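Local structure of Cwp19 (Clostridioides difficile, 5OQ3) at residues 79-84 and 176-181; 73-78 and 87-92; 187-192 and 240-245. The protein probably hydrolyses cell-wall glycan through this TIM-barrel glycoside hydrolase domain of a longer protein, which may also act as an N-acetylmuramoyl-L-alanine amidase. One frame throughout, in Å; residues are numbered along the deposited sequence.

Contact 1 of 3, residues 79-84 and 176-181; sequences ALYKSN and AEVVQN. With EDO (1,2-ethanediol), chain C.
A carboxylate grip and a ring-on-methyl packing join Ser-83, Asn-84 and Tyr-81, in the loop after barrel strand 68-74, to Glu-177 and Val-178 near the end of helix 165-181. Glu-177 reaches over with an extended side chain: chi1 of 179° sets CG anti to the backbone N, and CD continues the line. Its two oxygens are used as a pair, each through its syn lone pair. Ser-83 OG donates to Glu-177 OE1 over 2.6 Å, and Asn-84 N lies 2.9 Å from Glu-177 OE2 with a nearly straight N-H...O angle of 173°. The hydroxyl of Ser-83 is fixed because it also accepts from Ile-85 N and Asn-86 N.

The Tyr-81 ring stands almost perpendicular to that carboxylate, at 85°. Val-178 CG2 sits over one face, 3.4 Å from Tyr-81 CZ and offset toward the rim, as a CH-pi contact; Ala-79 CB covers the opposite face. At the edge, one water accepts from Tyr-81 OH (2.6 Å) and donates to Glu-177 OE1 (2.7 Å). A second water bridges Lys-82 O and Asn-181 ND2, both belonging to exposed residues. Phe-123 of strand 118-123 touches both Tyr-81 and Val-178, so the contact packs against the barrel strands from the helix side. Locally this is an ST turn starting at Ser-83, tied by a bidentate glutamate to an outer helix of a TIM barrel.

Contact 2 of 3, residues 73-78 and 87-92; sequences VRPKSD and PWSEYL
Asp-78 and Ser-89 meet at the closely packed heart of this contact, where the chain leaving strand 68-74 faces the start of the short, weakly bonded helix 90-93. Ser-89 OG donates to Asp-78 OD2 over 2.7 Å, approaching from above the carboxylate plane, 55° out of it. Ser-89 OG in turn accepts from Tyr-91 N at 3.2 Å. With chi1 of 61°, Asp-78 CG lies between its own backbone N and carbonyl carbon; the carboxylate folds back, and its OD1 accepts from Lys-76 N at 2.8 Å. Part of the packing here is apolar: Pro-75 CG comes up to the edge of the Tyr-91 ring, 3.8 Å from Tyr-91 CD2. Separately, Pro-87 CD lies 3.4 Å from Ser-77 O, a buried carbonyl oxygen with no polar partner.

The more open side belongs to Glu-90, which is partly exposed. Here the extended Lys-76 chain crosses Glu-90 at about a right angle, and Lys-76 NZ bridges to Glu-90 OE2 at 2.7 Å, on the syn side; Glu-133 is a second anionic partner of that ammonium. One water donates to both Asp-78 OD2 and Glu-90 OE2 and accepts from Glu-90 N, mediating between the two carboxylates; the lysine probably offsets the charge of Glu-90 in particular. The whole is a serine N-cap, itself held by an aspartate, in the long beta-alpha loop following the second strand of a TIM barrel.

Contact 3 of 3, residues 187-192 and 240-245; sequences VHFDDY and VVFGVS
Val-187, His-188 and Phe-189 pair in parallel with Phe-242, Gly-243 and Val-244 as neighbouring strands, the fourth and fifth, of the closed eight-stranded TIM barrel. The short strands run only 11° apart, with their axes 4.8 Å from each other, and the intervening helices make the connection a beta-alpha-beta crossover.

Backbone bonds set the register. Val-187 N donates to Val-241 O (2.8 Å) and Val-187 O accepts from Gly-243 N (2.9 Å); Phe-189 repeats this two residues on, its N donating to Gly-243 O and its O accepting from Ser-245 N. CA-H...O contacts run between these bonds, as from His-188 CA to Gly-243 O.

Apolar and aromatic packing occupies the face bearing Val-187, Phe-189, Phe-242 and Val-244, which is turned to helices 165-181 and 214-236. The edge of Phe-242 points at the face of Phe-189 in a T-shaped pair, ring centroids 5.3 Å apart and planes at 87°. Phe-242 CG lies anti to its backbone N (chi1 178°), which carries the ring toward the neighbouring strand, where Phe-242 CD1 also meets Val-187 CG1 at 3.8 Å.

Polar groups mark the other face and the carboxyl ends of the strands, the end where TIM-barrel enzymes carry their active sites. His-188 ND1 is hydrogen-bonded to Tyr-286 OH, and its ring meets Trp-31 and Trp-122. Asp-190 OD1 accepts a hydrogen bond from Trp-122 NE1, whereas Ser-245 OG bonds to Val-288 O and, together with Asp-191 OD1, to Gln-290 NE2. Next to the histidine, Ser-245 CB lies 3.7 Å from His-188 NE2.

Overall arrangement
From the N terminus, segment 73-78 starts on the last residues of strand 68-74 and runs into the following loop, where pairing with 87-92 (contact 2) closes a short loop of eight residues. Segment 79-84 lies within it but pairs with the later 176-181, closing a loop of 91 residues (contact 1), so contacts 1 and 2 cross. They touch: Ala-79 O lies 2.9 Å from Ser-89 N, a probable hydrogen bond. Contact 1 ties the excursion after the second barrel strand to helix 165-181. That helix leads into strand 186-189, where contact 3 begins in series and closes 47 residues later on strand 241-244. Val-179 CG2, packed 4.0 Å from Val-187 CG2, joins contacts 1 and 3.

Contact 1 of 3, residues 79-84 and 176-181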
loop_
_atom_site.group_PDB
_atom_site.type_symbol
_atom_site.label_atom_id
_atom_site.label_comp_id
_atom_site.label_asym_id
_atom_site.label_seq_id
_atom_site.Cartn_x
_atom_site.Cartn_y
_atom_site.Cartn_z
ATOM N N ALA A 79 5.967 -10.226 -9.473
ATOM C CA ALA A 79 4.825 -11.019 -9.028
ATOM C C ALA A 79 5.293 -12.120 -8.091
ATOM O O ALA A 79 6.227 -12.865 -8.411
ATOM C CB ALA A 79 4.096 -11.622 -10.233
ATOM N N LEU A 80 4.581 -12.249 -6.969
ATOM C CA LEU A 80 4.705 -13.447 -6.148
ATOM C C LEU A 80 3.568 -14.418 -6.486
ATOM O O LEU A 80 2.948 -15.003 -5.608
ATOM C CB LEU A 80 4.748 -13.092 -4.651
ATOM C CG LEU A 80 6.092 -12.479 -4.214
ATOM C CD1 LEU A 80 6.213 -10.992 -4.458
ATOM C CD2 LEU A 80 6.437 -12.779 -2.777
ATOM N N TYR A 81 3.302 -14.567 -7.788
ATOM C CA TYR A 81 2.219 -15.409 -8.301
ATOM C C TYR A 81 2.558 -15.709 -9.757
ATOM O O TYR A 81 3.355 -14.981 -10.374
ATOM C CB TYR A 81 0.858 -14.726 -8.229
ATOM C CG TYR A 81 0.785 -13.335 -8.855
ATOM C CD1 TYR A 81 1.141 -12.196 -8.133
ATOM C CD2 TYR A 81 0.389 -13.152 -10.173
ATOM C CE1 TYR A 81 1.067 -10.934 -8.699
ATOM C CE2 TYR A 81 0.317 -11.902 -10.746
ATOM C CZ TYR A 81 0.671 -10.795 -10.017
ATOM O OH TYR A 81 0.596 -9.539 -10.584
ATOM N N LYS A 82 1.926 -16.739 -10.297
ATOM C CA LYS A 82 2.076 -17.135 -11.689
ATOM C C LYS A 82 1.350 -16.112 -12.569
ATOM O O LYS A 82 0.162 -15.813 -12.365
ATOM C CB LYS A 82 1.520 -18.527 -11.895
ATOM C CG LYS A 82 1.782 -19.095 -13.265
ATOM C CD LYS A 82 1.539 -20.601 -13.252
ATOM C CE LYS A 82 1.975 -21.229 -14.552
ATOM N NZ LYS A 82 1.361 -22.591 -14.577
ATOM N N SER A 83 2.074 -15.551 -13.538
ATOM C CA SER A 83 1.596 -14.432 -14.356
ATOM C C SER A 83 2.052 -14.631 -15.800
ATOM O O SER A 83 3.155 -15.116 -16.033
ATOM C CB SER A 83 2.190 -13.124 -13.840
ATOM O OG SER A 83 1.753 -12.018 -14.604
ATOM N N ASN A 84 1.223 -14.197 -16.738
ATOM C CA ASN A 84 1.579 -14.101 -18.150
ATOM C C ASN A 84 1.923 -12.633 -18.533
ATOM O O ASN A 84 2.039 -12.307 -19.705
ATOM C CB ASN A 84 0.406 -14.618 -19.020
ATOM C CG ASN A 84 0.136 -16.105 -18.846
ATOM O OD1 ASN A 84 1.052 -16.904 -18.605
ATOM N ND2 ASN A 84 -1.127 -16.495 -19.018
ATOM N N ALA A 176 -6.215 -7.178 -12.823
ATOM C CA ALA A 176 -7.349 -8.003 -13.261
ATOM C C ALA A 176 -6.951 -9.478 -13.328
ATOM O O ALA A 176 -7.786 -10.340 -13.048
ATOM C CB ALA A 176 -7.876 -7.539 -14.570
ATOM N N GLU A 177 -5.706 -9.750 -13.725
ATOM C CA GLU A 177 -5.242 -11.140 -13.791
ATOM C C GLU A 177 -5.351 -11.814 -12.411
ATOM O O GLU A 177 -5.761 -12.962 -12.270
ATOM C CB GLU A 177 -3.777 -11.188 -14.282
ATOM C CG GLU A 177 -3.146 -12.574 -14.391
ATOM C CD GLU A 177 -1.695 -12.523 -14.847
ATOM O OE1 GLU A 177 -0.853 -11.779 -14.253
ATOM O OE2 GLU A 177 -1.369 -13.255 -15.776
ATOM N N VAL A 178 -4.931 -11.075 -11.398
ATOM C CA VAL A 178 -4.947 -11.603 -10.044
ATOM C C VAL A 178 -6.398 -11.762 -9.533
ATOM O O VAL A 178 -6.743 -12.788 -8.947
ATOM C CB VAL A 178 -4.139 -10.726 -9.109
ATOM C CG1 VAL A 178 -4.261 -11.186 -7.666
ATOM C CG2 VAL A 178 -2.690 -10.701 -9.524
ATOM N N VAL A 179 -7.246 -10.779 -9.821
ATOM C CA VAL A 179 -8.663 -10.863 -9.437
ATOM C C VAL A 179 -9.337 -12.067 -10.080
ATOM O O VAL A 179 -10.126 -12.774 -9.439
ATOM C CB VAL A 179 -9.407 -9.554 -9.808
ATOM C CG1 VAL A 179 -10.876 -9.641 -9.488
ATOM C CG2 VAL A 179 -8.781 -8.361 -9.118
ATOM N N GLN A 180 -9.050 -12.296 -11.365
ATOM C CA GLN A 180 -9.660 -13.403 -12.096
ATOM C C GLN A 180 -9.219 -14.753 -11.530
ATOM O O GLN A 180 -10.005 -15.697 -11.417
ATOM C CB GLN A 180 -9.264 -13.337 -13.575
ATOM C CG GLN A 180 -9.814 -14.440 -14.470
ATOM C CD GLN A 180 -9.299 -14.338 -15.892
ATOM O OE1 GLN A 180 -9.913 -13.635 -16.721
ATOM N NE2 GLN A 180 -8.185 -15.080 -16.211
ATOM N N ASN A 181 -7.911 -14.871 -11.237
ATOM C CA ASN A 181 -7.291 -16.177 -11.066
ATOM C C ASN A 181 -7.098 -16.610 -9.617
ATOM O O ASN A 181 -6.738 -17.769 -9.391
ATOM C CB ASN A 181 -5.938 -16.232 -11.800
ATOM C CG ASN A 181 -6.071 -16.190 -13.298
ATOM O OD1 ASN A 181 -7.166 -16.254 -13.837
ATOM N ND2 ASN A 181 -4.933 -16.032 -13.984
HETATM C C1 EDO C . 5.658 -14.793 -13.271
HETATM O O1 EDO C . 5.381 -14.359 -11.969
HETATM C C2 EDO C . 5.020 -16.084 -13.504
HETATM O O2 EDO C . 4.160 -16.075 -14.611
HETATM O O HOH W 1 -0.342 -9.405 -13.009
HETATM O O HOH W 2 -2.253 -16.663 -12.749
#

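Contact 2 of 3, residues 73-78 and 87-92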
loop_
_atom_site.group_PDB
_atom_site.type_symbol
_atom_site.label_atom_id
_atom_site.label_comp_id
_atom_site.label_asym_id
_atom_site.label_seq_id
_atom_site.Cartn_x
_atom_site.Cartn_y
_atom_site.Cartn_z
ATOM N N VAL A 73 2.094 -8.532 -3.135
ATOM C CA VAL A 73 2.249 -9.450 -4.241
ATOM C C VAL A 73 3.004 -8.852 -5.434
ATOM O O VAL A 73 3.447 -9.582 -6.303
ATOM C CB VAL A 73 0.909 -10.051 -4.697
ATOM C CG1 VAL A 73 0.218 -10.808 -3.556
ATOM C CG2 VAL A 73 -0.039 -9.047 -5.330
ATOM N N ARG A 74 3.077 -7.514 -5.469
ATOM C CA ARG A 74 3.840 -6.752 -6.500
ATOM C C ARG A 74 4.677 -5.699 -5.795
ATOM O O ARG A 74 4.307 -4.525 -5.764
ATOM C CB ARG A 74 2.889 -6.087 -7.482
ATOM C CG ARG A 74 3.539 -5.250 -8.580
ATOM C CD ARG A 74 2.479 -4.480 -9.329
ATOM N NE ARG A 74 3.016 -3.523 -10.272
ATOM C CZ ARG A 74 3.243 -3.746 -11.559
ATOM N NH1 ARG A 74 3.055 -4.930 -12.084
ATOM N NH2 ARG A 74 3.642 -2.723 -12.341
ATOM N N PRO A 75 5.834 -6.117 -5.248
ATOM C CA PRO A 75 6.704 -5.142 -4.621
ATOM C C PRO A 75 7.510 -4.298 -5.577
ATOM O O PRO A 75 7.888 -3.180 -5.208
ATOM C CB PRO A 75 7.645 -6.000 -3.789
ATOM C CG PRO A 75 7.690 -7.315 -4.467
ATOM C CD PRO A 75 6.276 -7.493 -4.950
ATOM N N LYS A 76 7.742 -4.784 -6.802
ATOM C CA LYS A 76 8.719 -4.145 -7.703
ATOM C C LYS A 76 8.475 -4.575 -9.154
ATOM O O LYS A 76 9.283 -5.296 -9.753
ATOM C CB LYS A 76 10.127 -4.478 -7.233
ATOM C CG LYS A 76 11.224 -3.746 -7.960
ATOM C CD LYS A 76 12.563 -4.292 -7.504
ATOM C CE LYS A 76 13.625 -3.942 -8.509
ATOM N NZ LYS A 76 14.803 -4.817 -8.351
ATOM N N SER A 77 7.331 -4.131 -9.694
ATOM C CA SER A 77 6.884 -4.489 -11.075
ATOM C C SER A 77 7.069 -5.991 -11.374
ATOM O O SER A 77 7.497 -6.378 -12.461
ATOM C CB SER A 77 7.609 -3.658 -12.148
ATOM O OG SER A 77 7.092 -3.961 -13.439
ATOM N N ASP A 78 6.679 -6.803 -10.407
ATOM C CA ASP A 78 6.989 -8.225 -10.373
ATOM C C ASP A 78 5.821 -8.921 -9.703
ATOM O O ASP A 78 4.778 -8.297 -9.415
ATOM C CB ASP A 78 8.328 -8.453 -9.691
ATOM C CG ASP A 78 8.333 -7.965 -8.239
ATOM O OD1 ASP A 78 7.301 -7.377 -7.781
ATOM O OD2 ASP A 78 9.373 -8.182 -7.561
ATOM N N PRO A 87 7.033 -10.440 -14.265
ATOM C CA PRO A 87 8.051 -11.454 -13.959
ATOM C C PRO A 87 8.013 -11.900 -12.510
ATOM O O PRO A 87 7.648 -11.115 -11.619
ATOM C CB PRO A 87 9.362 -10.698 -14.172
ATOM C CG PRO A 87 8.994 -9.268 -13.869
ATOM C CD PRO A 87 7.618 -9.107 -14.465
ATOM N N TRP A 88 8.482 -13.127 -12.234
ATOM C CA TRP A 88 8.618 -13.583 -10.848
ATOM C C TRP A 88 9.469 -12.630 -10.029
ATOM O O TRP A 88 10.543 -12.193 -10.469
ATOM C CB TRP A 88 9.252 -14.976 -10.769
ATOM C CG TRP A 88 8.412 -16.098 -11.318
ATOM C CD1 TRP A 88 8.586 -16.772 -12.494
ATOM C CD2 TRP A 88 7.301 -16.702 -10.663
ATOM N NE1 TRP A 88 7.629 -17.755 -12.612
ATOM C CE2 TRP A 88 6.856 -17.756 -11.478
ATOM C CE3 TRP A 88 6.654 -16.467 -9.431
ATOM C CZ2 TRP A 88 5.750 -18.560 -11.132
ATOM C CZ3 TRP A 88 5.556 -17.264 -9.093
ATOM C CH2 TRP A 88 5.137 -18.307 -9.933
ATOM N N SER A 89 9.041 -12.356 -8.807
ATOM C CA SER A 89 9.769 -11.427 -7.939
ATOM C C SER A 89 11.119 -11.997 -7.496
ATOM O O SER A 89 11.230 -13.148 -7.108
ATOM C CB SER A 89 8.942 -11.109 -6.692
ATOM O OG SER A 89 9.662 -10.261 -5.816
ATOM N N GLU A 90 12.138 -11.146 -7.522
ATOM C CA GLU A 90 13.452 -11.511 -7.039
ATOM C C GLU A 90 13.461 -11.833 -5.556
ATOM O O GLU A 90 14.419 -12.455 -5.082
ATOM C CB GLU A 90 14.428 -10.379 -7.285
ATOM C CG GLU A 90 14.265 -9.191 -6.361
ATOM C CD GLU A 90 14.823 -7.914 -6.937
ATOM O OE1 GLU A 90 15.913 -7.500 -6.494
ATOM O OE2 GLU A 90 14.197 -7.355 -7.861
ATOM N N TYR A 91 12.427 -11.438 -4.809
ATOM C CA TYR A 91 12.507 -11.655 -3.350
ATOM C C TYR A 91 12.212 -13.099 -2.949
ATOM O O TYR A 91 12.442 -13.459 -1.821
ATOM C CB TYR A 91 11.643 -10.641 -2.580
ATOM C CG TYR A 91 12.057 -9.214 -2.950
ATOM C CD1 TYR A 91 13.329 -8.732 -2.619
ATOM C CD2 TYR A 91 11.237 -8.395 -3.720
ATOM C CE1 TYR A 91 13.740 -7.488 -3.021
ATOM C CE2 TYR A 91 11.633 -7.112 -4.099
ATOM C CZ TYR A 91 12.891 -6.660 -3.758
ATOM O OH TYR A 91 13.301 -5.387 -4.153
ATOM N N LEU A 92 11.750 -13.932 -3.880
ATOM C CA LEU A 92 11.573 -15.361 -3.616
ATOM C C LEU A 92 12.863 -16.161 -3.737
ATOM O O LEU A 92 13.102 -17.077 -2.949
ATOM C CB LEU A 92 10.516 -15.947 -4.573
ATOM C CG LEU A 92 9.090 -15.445 -4.248
ATOM C CD1 LEU A 92 8.153 -15.585 -5.439
ATOM C CD2 LEU A 92 8.505 -16.188 -3.029
HETATM O O HOH W 3 11.808 -8.480 -8.628
#

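Contact 3 of 3, residues 187-192 and 240-245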
loop_
_atom_site.group_PDB
_atom_site.type_symbol
_atom_site.label_atom_id
_atom_site.label_comp_id
_atom_site.label_asym_id
_atom_site.label_seq_id
_atom_site.Cartn_x
_atom_site.Cartn_y
_atom_site.Cartn_z
ATOM N N VAL A 187 -8.052 -5.746 -3.016
ATOM C CA VAL A 187 -6.872 -5.200 -3.732
ATOM C C VAL A 187 -6.487 -3.916 -2.998
ATOM O O VAL A 187 -7.359 -3.109 -2.687
ATOM C CB VAL A 187 -7.248 -4.923 -5.223
ATOM C CG1 VAL A 187 -6.144 -4.135 -5.917
ATOM C CG2 VAL A 187 -7.628 -6.216 -5.942
ATOM N N HIS A 188 -5.187 -3.769 -2.738
ATOM C CA HIS A 188 -4.661 -2.693 -1.939
ATOM C C HIS A 188 -3.471 -2.033 -2.649
ATOM O O HIS A 188 -2.560 -2.753 -3.119
ATOM C CB HIS A 188 -4.167 -3.287 -0.632
ATOM C CG HIS A 188 -3.609 -2.315 0.368
ATOM N ND1 HIS A 188 -4.374 -1.804 1.391
ATOM C CD2 HIS A 188 -2.359 -1.850 0.554
ATOM C CE1 HIS A 188 -3.615 -1.033 2.154
ATOM N NE2 HIS A 188 -2.391 -1.040 1.669
ATOM N N PHE A 189 -3.460 -0.698 -2.726
ATOM C CA PHE A 189 -2.251 0.058 -3.109
ATOM C C PHE A 189 -1.773 0.811 -1.877
ATOM O O PHE A 189 -2.594 1.328 -1.118
ATOM C CB PHE A 189 -2.528 1.114 -4.219
ATOM C CG PHE A 189 -2.905 0.561 -5.584
ATOM C CD1 PHE A 189 -2.911 -0.803 -5.924
ATOM C CD2 PHE A 189 -3.204 1.456 -6.571
ATOM C CE1 PHE A 189 -3.256 -1.234 -7.203
ATOM C CE2 PHE A 189 -3.508 1.032 -7.849
ATOM C CZ PHE A 189 -3.538 -0.294 -8.159
ATOM N N ASP A 190 -0.449 0.895 -1.719
ATOM C CA ASP A 190 0.123 1.727 -0.677
ATOM C C ASP A 190 0.397 3.133 -1.204
ATOM O O ASP A 190 -0.344 3.629 -2.077
ATOM C CB ASP A 190 1.307 1.046 0.024
ATOM C CG ASP A 190 2.492 0.792 -0.872
ATOM O OD1 ASP A 190 2.275 0.385 -2.040
ATOM O OD2 ASP A 190 3.653 0.868 -0.396
ATOM N N ASP A 191 1.404 3.829 -0.697
ATOM C CA ASP A 191 1.422 5.281 -0.740
ATOM C C ASP A 191 2.289 5.886 -1.840
ATOM O O ASP A 191 2.420 7.112 -1.874
ATOM C CB ASP A 191 1.884 5.825 0.628
ATOM C CG ASP A 191 3.220 5.226 1.109
ATOM O OD1 ASP A 191 3.329 3.986 1.371
ATOM O OD2 ASP A 191 4.183 6.014 1.225
ATOM N N TYR A 192 2.812 5.070 -2.762
ATOM C CA TYR A 192 3.736 5.556 -3.775
ATOM C C TYR A 192 3.001 5.833 -5.081
ATOM O O TYR A 192 2.366 4.946 -5.663
ATOM C CB TYR A 192 4.920 4.620 -3.996
ATOM C CG TYR A 192 5.734 4.365 -2.761
ATOM C CD1 TYR A 192 6.627 5.321 -2.288
ATOM C CD2 TYR A 192 5.607 3.177 -2.046
ATOM C CE1 TYR A 192 7.374 5.094 -1.150
ATOM C CE2 TYR A 192 6.359 2.944 -0.896
ATOM C CZ TYR A 192 7.241 3.896 -0.477
ATOM O OH TYR A 192 7.969 3.663 0.657
ATOM N N VAL A 240 -15.243 -7.955 -4.097
ATOM C CA VAL A 240 -13.839 -7.693 -3.753
ATOM C C VAL A 240 -13.666 -6.213 -3.582
ATOM O O VAL A 240 -14.089 -5.419 -4.420
ATOM C CB VAL A 240 -12.912 -8.215 -4.872
ATOM C CG1 VAL A 240 -11.491 -7.728 -4.672
ATOM C CG2 VAL A 240 -12.941 -9.740 -4.856
ATOM N N VAL A 241 -13.050 -5.844 -2.459
ATOM C CA VAL A 241 -12.862 -4.406 -2.103
ATOM C C VAL A 241 -11.553 -3.856 -2.680
ATOM O O VAL A 241 -10.593 -4.594 -2.881
ATOM C CB VAL A 241 -12.951 -4.181 -0.592
ATOM C CG1 VAL A 241 -14.305 -4.636 -0.096
ATOM C CG2 VAL A 241 -11.848 -4.890 0.210
ATOM N N PHE A 242 -11.535 -2.560 -2.885
ATOM C CA PHE A 242 -10.350 -1.851 -3.357
ATOM C C PHE A 242 -10.044 -0.711 -2.395
ATOM O O PHE A 242 -10.912 0.141 -2.103
ATOM C CB PHE A 242 -10.625 -1.289 -4.756
ATOM C CG PHE A 242 -9.499 -0.501 -5.329
ATOM C CD1 PHE A 242 -8.209 -1.000 -5.369
ATOM C CD2 PHE A 242 -9.704 0.769 -5.833
ATOM C CE1 PHE A 242 -7.161 -0.246 -5.877
ATOM C CE2 PHE A 242 -8.675 1.494 -6.373
ATOM C CZ PHE A 242 -7.402 1.009 -6.389
ATOM N N GLY A 243 -8.812 -0.675 -1.929
ATOM C CA GLY A 243 -8.408 0.394 -1.032
ATOM C C GLY A 243 -6.997 0.864 -1.269
ATOM O O GLY A 243 -6.176 0.183 -1.882
ATOM N N VAL A 244 -6.736 2.062 -0.714
ATOM C CA VAL A 244 -5.440 2.687 -0.857
ATOM C C VAL A 244 -5.028 3.232 0.488
ATOM O O VAL A 244 -5.830 3.789 1.239
ATOM C CB VAL A 244 -5.513 3.857 -1.915
ATOM C CG1 VAL A 244 -4.183 4.555 -2.072
ATOM C CG2 VAL A 244 -6.032 3.343 -3.234
ATOM N N SER A 245 -3.719 3.110 0.731
ATOM C CA SER A 245 -3.091 3.649 1.913
ATOM C C SER A 245 -2.122 4.775 1.541
ATOM O O SER A 245 -0.955 4.510 1.216
ATOM C CB SER A 245 -2.346 2.557 2.677
ATOM O OG SER A 245 -1.719 3.007 3.846
#